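Local coordinates for chitin elicitor-binding protein (Oryza sativa subsp. japonica, PDB 5JCD) that binds chitin oligosaccharide elicitors through its LysM-containing ectodomain and takes part in relaying the signal for plant defence responses, at residues A[2-7]-A[135-140]. Sequence-based numbering, arbitrary orientation.
Sequences NFTCAV and SCDKEE
Ser135 OG is gripped by two backbone groups at once: it donates to Thr4 O over 2.8 Å, in the carbonyl plane and on a lone pair, and accepts from Asp137 N at 3.0 Å, closing an ST turn. With OG anti to the backbone N (chi1 -180°), the hydroxyl lies against Cys5 CB, and its bond from Asp137 N helps place the Asp137 carboxylate against Ala6. There Asp137 OD1 receives Ala6 N at 2.7 Å through its syn lone pair, the N-H pointing almost straight at the oxygen (174°). The carboxylate lies along the backbone from Thr4 to Ala6, with OD2 3.4 Å from Cys5 CA; OD2, 3.3 Å from the acceptor Thr4 O and not bonded to it, pairs instead with Arg174 of helix 168-174 in a salt bridge. Replacing Asp137 by an alanine would probably leave Ala6 N without its acceptor and Arg174 without its carboxylate mate. Beside the polar bonds, Cys5 SG, anti to its backbone N (chi1 -176°) and tied to Cys72, sits 3.4 Å from Cys136 N. Farther along, Val7 CG2 makes a weak apolar touch on Cys136 CB at 4.5 Å. The contact thus joins the N-terminal segment to the loop between strands 133-134 and 145-150, away from the chitin-binding residues. It belongs to the knot of Cys-X-Cys pairs, Cys70/Cys72 and Cys134/Cys136, whose disulfides Cys5-Cys72, Cys13-Cys136 and Cys70-Cys134 link the LysM units, as is characteristic of plant LysM receptor ectodomains.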
# COMPACT_ATOMS: atom_id res chain seq x y z
N ASN A 2 -10.97 1.98 1.54
CA ASN A 2 -9.70 1.85 0.83
C ASN A 2 -9.24 3.17 0.15
O ASN A 2 -9.36 4.24 0.75
CB ASN A 2 -9.96 0.71 -0.17
CG ASN A 2 -8.71 0.04 -0.71
OD1 ASN A 2 -8.20 0.48 -1.74
ND2 ASN A 2 -8.27 -1.09 -0.09
N PHE A 3 -8.72 3.12 -1.08
CA PHE A 3 -8.57 4.34 -1.89
C PHE A 3 -9.63 4.33 -2.96
O PHE A 3 -9.94 3.30 -3.54
CB PHE A 3 -7.21 4.49 -2.58
CG PHE A 3 -6.07 4.75 -1.64
CD1 PHE A 3 -6.30 5.03 -0.29
CD2 PHE A 3 -4.76 4.71 -2.10
CE1 PHE A 3 -5.26 5.24 0.58
CE2 PHE A 3 -3.69 4.93 -1.24
CZ PHE A 3 -3.94 5.19 0.11
N THR A 4 -10.19 5.50 -3.20
CA THR A 4 -11.21 5.66 -4.20
C THR A 4 -10.65 5.66 -5.65
O THR A 4 -9.53 6.11 -5.90
CB THR A 4 -11.98 6.97 -3.84
OG1 THR A 4 -13.15 6.62 -3.09
CG2 THR A 4 -12.33 7.81 -5.05
N CYS A 5 -11.43 5.16 -6.60
CA CYS A 5 -11.06 5.19 -8.01
C CYS A 5 -12.33 5.27 -8.85
O CYS A 5 -13.24 4.46 -8.67
CB CYS A 5 -10.28 3.93 -8.41
SG CYS A 5 -9.68 3.94 -10.11
N ALA A 6 -12.38 6.23 -9.77
CA ALA A 6 -13.61 6.56 -10.49
C ALA A 6 -13.59 6.26 -11.99
O ALA A 6 -14.56 6.57 -12.69
CB ALA A 6 -13.93 8.03 -10.27
N VAL A 7 -12.51 5.64 -12.48
CA VAL A 7 -12.38 5.31 -13.89
C VAL A 7 -13.08 4.01 -14.22
O VAL A 7 -13.61 3.35 -13.32
CB VAL A 7 -10.92 5.22 -14.29
CG1 VAL A 7 -10.19 6.55 -13.96
CG2 VAL A 7 -10.27 4.07 -13.58
N SER A 135 -5.31 3.47 -6.65
CA SER A 135 -6.24 4.09 -7.57
C SER A 135 -5.53 4.30 -8.88
O SER A 135 -4.29 4.30 -8.94
CB SER A 135 -6.71 5.45 -7.04
OG SER A 135 -7.62 6.06 -7.94
N CYS A 136 -6.31 4.51 -9.93
CA CYS A 136 -5.73 4.90 -11.19
C CYS A 136 -6.28 6.28 -11.61
O CYS A 136 -6.11 6.68 -12.76
CB CYS A 136 -6.00 3.85 -12.27
SG CYS A 136 -5.49 2.12 -11.85
N ASP A 137 -6.95 6.98 -10.70
CA ASP A 137 -7.50 8.31 -11.00
C ASP A 137 -6.35 9.21 -11.37
O ASP A 137 -5.27 9.09 -10.81
CB ASP A 137 -8.18 8.96 -9.79
CG ASP A 137 -9.52 8.33 -9.43
OD1 ASP A 137 -10.19 7.77 -10.33
OD2 ASP A 137 -9.89 8.39 -8.24
N LYS A 138 -6.60 10.11 -12.32
CA LYS A 138 -5.68 11.20 -12.61
C LYS A 138 -5.79 12.29 -11.53
O LYS A 138 -6.76 12.33 -10.75
CB LYS A 138 -6.00 11.79 -13.98
CG LYS A 138 -5.58 10.87 -15.14
CD LYS A 138 -6.11 11.34 -16.49
CE LYS A 138 -5.81 10.29 -17.58
NZ LYS A 138 -4.73 10.67 -18.55
N GLU A 139 -4.78 13.14 -11.44
CA GLU A 139 -4.83 14.28 -10.54
C GLU A 139 -4.96 15.58 -11.34
O GLU A 139 -3.98 16.05 -11.94
CB GLU A 139 -3.61 14.31 -9.62
CG GLU A 139 -3.69 15.35 -8.51
CD GLU A 139 -4.98 15.24 -7.71
OE1 GLU A 139 -5.47 16.28 -7.22
OE2 GLU A 139 -5.51 14.12 -7.58
N GLU A 140 -6.16 16.14 -11.34
CA GLU A 140 -6.48 17.32 -12.14
C GLU A 140 -6.04 17.15 -13.60
O GLU A 140 -5.36 18.02 -14.16
CB GLU A 140 -5.86 18.57 -11.52
CG GLU A 140 -6.89 19.59 -11.00
CD GLU A 140 -7.00 19.63 -9.47
OE1 GLU A 140 -6.15 20.28 -8.82
OE2 GLU A 140 -7.95 19.02 -8.93